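Local coordinates for putative lipoprotein (Bacteroides thetaiotaomicron, PDB 4Q1Z) that is of unknown function but, as a putative lipoprotein built from two beta-rich domains, is probably tethered to a bacterial membrane by a lipid, at residues A[186-191]-A[394-399]; A[331-336]-A[373-378]. All blocks are in the same frame, centred on the assembly; numbering follows the deposited sequence.

From the N terminus the chain first builds a mixed beta sheet from strands between residues 11 and 105, then enters a second, larger mixed sheet, around which both contacts lie. Contact 1 starts at 186-191, on the short strand 189-190, and closes only when the C-terminal loop 394-399 returns, 203 residues later. Contact 2 falls within that span: 331-336 meets 373-378 after 37 residues, a small loop wholly enclosed by the large one. Their centres lie 30 Å apart, on opposite sides of the chain's centre, and they do not touch. Contact 1 ties the C-terminal tail to the small antiparallel pair of strands 142-143 and 189-190; contact 2 fastens a loop over the chain entering edge strand 378-382.

Contact 1 of 2, residues A[186-191]-A[394-399]; sequences TEYPLA and PSWNHT
The backbone of 186-191 runs past a type I beta turn spanning P394 to N397, with the CA atoms of L190 and P394 6.4 Å apart and those of Y188 and W396 7.4 Å apart; the turn is closed by N397 N bonding to P394 O. W396 dominates the contact. With chi1 at 49° its CG sits between the backbone N and the carbonyl carbon, and the indole extends toward 186-191. Its NE1 donates to P189 O at 2.8 Å, a nearly straight bond (170°) that lies close to the indole plane but meets the carbonyl from a tilt. Tryptophan suits this place because it offers a single N-H at the rim of a large apolar plate. One face of that plate receives the edge of Y188 in a T-shaped stack, centroids 5.0 Å apart and planes at 82°, with Y188 CD1 3.7 Å from W396 CE3. P394 CG lies over the opposite face, offset toward the rim, so that tyrosine and proline flank the indole. P189 adds its CD, 3.6 Å from W396 CD1; proline suits the place by setting apolar ring carbons beside the indole, while its backbone carbonyl accepts the N-H. L190 extends CD1 to P394 CG at 4.2 Å, and the same methyl approaches W396 CZ2. Around the contact, 189-190 pairs antiparallel with strand 142-143, with backbone hydrogen bonds between L190 and L142. Y188 and W396 both rest on Y238 of strand 238-245, while the Y188 ring makes a second edge-to-face pair with F223 of strand 223-224, bringing the C-terminal tail against the large mixed sheet.

Contact 2 of 2, residues A[331-336]-A[373-378]; sequences AGITWV and NSTDDF
A helix N-terminus, capped by N373 and leading through the single turn 374-377 into edge strand 378-382, receives the loop 331-336 along its first residues. N373 is the N-cap: its OD1 takes a weak bond from T375 N, and the same oxygen lies 3.4 Å from G332 CA. Glycine suits this spot because a CB would point at the helix start and run into N373 OD1 and T375 OG1. The bond across the contact comes from T375, whose OG1 donates to I333 O at 2.8 Å. With chi1 -45° the hydroxyl stands beside the backbone N of T375, on the side where I333 O passes; it meets the carbonyl at 126°, tilted from its plane. Threonine serves here by supplying a donor from a short, stiff side chain, while its CG2 approaches W335 CZ3. I333 turns its CB away from the helix, and its side chain touches E312 and V314. T334 points the other way and packs its CB 3.8 Å from S374 CB. S374, a small residue fit for this close approach, sends its OG to D330, just before the loop. Side chains of T334, S374 and F378 also rest on V311 of strand 307-312, a common neighbour of the loop, the helix start and the residue after the helix. T334 has its hydroxyl opposite the backbone N (chi1 -167°), and it donates to a bridging water, OG1 to water oxygen 2.6 Å. That water donates in turn to S374 O at 2.7 Å and to F378 O at 2.8 Å.

Contact 1 of 2, residues A[186-191]-A[394-399]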
# COMPACT_ATOMS: atom_id res chain seq x y z
N THR A 186 -5.73 18.39 -1.22
CA THR A 186 -4.71 18.60 -0.19
C THR A 186 -5.24 18.39 1.25
O THR A 186 -4.51 18.65 2.23
CB THR A 186 -4.10 20.01 -0.35
OG1 THR A 186 -5.16 20.98 -0.54
CG2 THR A 186 -3.05 20.08 -1.48
N GLU A 187 -6.48 17.89 1.39
CA GLU A 187 -7.10 17.65 2.69
C GLU A 187 -6.55 16.39 3.43
O GLU A 187 -6.45 16.44 4.66
CB GLU A 187 -8.63 17.51 2.55
CG GLU A 187 -9.35 18.82 2.33
CD GLU A 187 -10.80 18.67 1.93
OE1 GLU A 187 -11.62 18.25 2.77
OE2 GLU A 187 -11.12 18.98 0.76
N TYR A 188 -6.24 15.28 2.73
CA TYR A 188 -5.81 14.09 3.47
C TYR A 188 -4.39 13.64 3.13
O TYR A 188 -4.21 12.62 2.45
CB TYR A 188 -6.79 12.91 3.33
CG TYR A 188 -8.21 13.30 3.67
CD1 TYR A 188 -8.67 13.28 4.99
CD2 TYR A 188 -9.08 13.77 2.68
CE1 TYR A 188 -9.97 13.68 5.31
CE2 TYR A 188 -10.37 14.20 3.00
CZ TYR A 188 -10.81 14.14 4.31
OH TYR A 188 -12.09 14.56 4.61
N PRO A 189 -3.36 14.32 3.70
CA PRO A 189 -1.99 13.86 3.47
C PRO A 189 -1.60 12.71 4.39
O PRO A 189 -2.03 12.64 5.56
CB PRO A 189 -1.15 15.09 3.79
CG PRO A 189 -1.94 15.82 4.80
CD PRO A 189 -3.38 15.52 4.56
N LEU A 190 -0.71 11.86 3.87
CA LEU A 190 -0.12 10.77 4.60
C LEU A 190 1.40 10.98 4.53
O LEU A 190 1.96 11.13 3.44
CB LEU A 190 -0.59 9.43 4.01
CG LEU A 190 -0.95 8.29 4.97
CD1 LEU A 190 -2.14 8.62 5.83
CD2 LEU A 190 -1.25 7.03 4.20
N ALA A 191 2.04 11.13 5.69
CA ALA A 191 3.49 11.32 5.78
C ALA A 191 4.20 9.97 5.71
O ALA A 191 3.58 8.95 6.04
CB ALA A 191 3.83 12.02 7.08
N PRO A 394 -2.41 9.62 11.20
CA PRO A 394 -2.26 10.99 10.67
C PRO A 394 -2.89 12.02 11.59
O PRO A 394 -3.89 11.72 12.24
CB PRO A 394 -2.96 10.95 9.32
CG PRO A 394 -3.90 9.83 9.42
CD PRO A 394 -3.29 8.81 10.32
N SER A 395 -2.32 13.22 11.63
CA SER A 395 -2.78 14.33 12.49
C SER A 395 -4.28 14.68 12.33
O SER A 395 -4.87 15.19 13.28
CB SER A 395 -1.94 15.58 12.23
OG SER A 395 -1.92 15.90 10.85
N TRP A 396 -4.88 14.42 11.15
CA TRP A 396 -6.28 14.74 10.82
C TRP A 396 -7.31 13.64 11.25
O TRP A 396 -8.49 13.74 10.90
CB TRP A 396 -6.43 15.04 9.31
CG TRP A 396 -5.80 14.04 8.37
CD1 TRP A 396 -4.63 14.19 7.70
CD2 TRP A 396 -6.36 12.78 7.95
NE1 TRP A 396 -4.40 13.09 6.91
CE2 TRP A 396 -5.44 12.21 7.04
CE3 TRP A 396 -7.52 12.06 8.29
CZ2 TRP A 396 -5.65 10.94 6.46
CZ3 TRP A 396 -7.73 10.82 7.71
CH2 TRP A 396 -6.81 10.27 6.81
N ASN A 397 -6.87 12.61 12.01
CA ASN A 397 -7.75 11.56 12.52
C ASN A 397 -8.81 12.17 13.44
O ASN A 397 -8.48 12.95 14.32
CB ASN A 397 -6.94 10.48 13.24
CG ASN A 397 -7.78 9.42 13.93
OD1 ASN A 397 -8.41 9.68 14.95
ND2 ASN A 397 -7.71 8.18 13.46
N HIS A 398 -10.07 11.76 13.24
CA HIS A 398 -11.28 12.21 13.95
C HIS A 398 -11.17 12.17 15.48
O HIS A 398 -11.85 12.97 16.14
CB HIS A 398 -12.49 11.37 13.50
CG HIS A 398 -12.38 9.90 13.78
ND1 HIS A 398 -12.85 9.35 14.97
CD2 HIS A 398 -11.87 8.90 13.02
CE1 HIS A 398 -12.60 8.05 14.89
NE2 HIS A 398 -12.03 7.73 13.73
N THR A 399 -10.33 11.29 16.06
CA THR A 399 -10.19 11.19 17.52
C THR A 399 -9.37 12.34 18.13
O THR A 399 -9.49 12.61 19.32
CB THR A 399 -9.57 9.85 17.94
OG1 THR A 399 -8.21 9.78 17.51
CG2 THR A 399 -10.35 8.66 17.44

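Contact 2 of 2, residues A[331-336]-A[373-378]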
# COMPACT_ATOMS: atom_id res chain seq x y z
N ALA A 331 0.80 -11.60 -9.12
CA ALA A 331 1.09 -12.89 -9.76
C ALA A 331 0.68 -14.07 -8.87
O ALA A 331 0.65 -15.20 -9.33
CB ALA A 331 2.57 -12.99 -10.08
N GLY A 332 0.37 -13.79 -7.62
CA GLY A 332 0.02 -14.83 -6.68
C GLY A 332 -1.35 -14.72 -6.05
O GLY A 332 -2.27 -14.08 -6.59
N ILE A 333 -1.48 -15.45 -4.92
CA ILE A 333 -2.66 -15.61 -4.06
C ILE A 333 -2.23 -15.68 -2.60
O ILE A 333 -1.21 -16.31 -2.29
CB ILE A 333 -3.48 -16.89 -4.43
CG1 ILE A 333 -2.61 -18.20 -4.42
CG2 ILE A 333 -4.24 -16.73 -5.73
CD1 ILE A 333 -3.33 -19.49 -3.83
N THR A 334 -3.02 -15.07 -1.72
CA THR A 334 -2.83 -15.09 -0.25
C THR A 334 -4.13 -15.62 0.34
O THR A 334 -5.12 -15.69 -0.38
CB THR A 334 -2.36 -13.73 0.31
OG1 THR A 334 -1.92 -13.93 1.66
CG2 THR A 334 -3.42 -12.66 0.25
N TRP A 335 -4.12 -16.07 1.59
CA TRP A 335 -5.30 -16.71 2.22
C TRP A 335 -5.11 -16.84 3.71
O TRP A 335 -4.02 -16.59 4.22
CB TRP A 335 -5.55 -18.13 1.60
CG TRP A 335 -4.44 -19.12 1.87
CD1 TRP A 335 -4.33 -19.94 2.96
CD2 TRP A 335 -3.24 -19.30 1.11
NE1 TRP A 335 -3.14 -20.63 2.93
CE2 TRP A 335 -2.44 -20.26 1.80
CE3 TRP A 335 -2.74 -18.75 -0.08
CZ2 TRP A 335 -1.20 -20.71 1.30
CZ3 TRP A 335 -1.50 -19.16 -0.55
CH2 TRP A 335 -0.75 -20.15 0.12
N VAL A 336 -6.18 -17.27 4.42
CA VAL A 336 -6.17 -17.56 5.85
C VAL A 336 -6.74 -18.97 6.03
O VAL A 336 -6.67 -19.55 7.11
CB VAL A 336 -6.86 -16.50 6.75
CG1 VAL A 336 -6.13 -15.18 6.70
CG2 VAL A 336 -8.34 -16.34 6.42
N ASN A 373 3.36 -10.05 -5.68
CA ASN A 373 3.08 -11.47 -5.45
C ASN A 373 2.67 -11.64 -4.01
O ASN A 373 3.51 -11.54 -3.12
CB ASN A 373 4.30 -12.34 -5.79
CG ASN A 373 3.96 -13.79 -6.04
OD1 ASN A 373 3.16 -14.41 -5.32
ND2 ASN A 373 4.57 -14.35 -7.06
N SER A 374 1.38 -11.85 -3.78
CA SER A 374 0.80 -11.95 -2.44
C SER A 374 1.15 -13.25 -1.75
O SER A 374 1.15 -13.28 -0.52
CB SER A 374 -0.72 -11.75 -2.49
OG SER A 374 -0.98 -10.36 -2.58
N THR A 375 1.50 -14.31 -2.52
CA THR A 375 1.95 -15.58 -1.92
C THR A 375 3.26 -15.33 -1.14
O THR A 375 3.47 -15.92 -0.08
CB THR A 375 2.13 -16.67 -2.99
OG1 THR A 375 1.02 -16.68 -3.90
CG2 THR A 375 2.32 -18.05 -2.39
N ASP A 376 4.08 -14.39 -1.64
CA ASP A 376 5.39 -14.05 -1.13
C ASP A 376 5.43 -12.82 -0.21
O ASP A 376 6.27 -12.78 0.69
CB ASP A 376 6.35 -13.78 -2.32
CG ASP A 376 6.51 -14.88 -3.38
OD1 ASP A 376 6.10 -16.05 -3.11
OD2 ASP A 376 7.09 -14.59 -4.46
N ASP A 377 4.58 -11.82 -0.46
CA ASP A 377 4.63 -10.55 0.28
C ASP A 377 3.84 -10.53 1.60
O ASP A 377 4.07 -9.63 2.42
CB ASP A 377 4.13 -9.40 -0.61
CG ASP A 377 4.87 -9.21 -1.93
OD1 ASP A 377 5.98 -9.78 -2.07
OD2 ASP A 377 4.33 -8.54 -2.82
N PHE A 378 2.93 -11.49 1.82
CA PHE A 378 2.11 -11.47 3.01
C PHE A 378 2.30 -12.65 3.95
O PHE A 378 2.31 -13.80 3.52
CB PHE A 378 0.62 -11.41 2.64
CG PHE A 378 0.19 -10.06 2.14
CD1 PHE A 378 0.37 -9.70 0.81
CD2 PHE A 378 -0.37 -9.13 3.00
CE1 PHE A 378 0.03 -8.42 0.36
CE2 PHE A 378 -0.74 -7.86 2.55
CZ PHE A 378 -0.54 -7.52 1.23
O HOH W 1 0.53 -14.85 1.61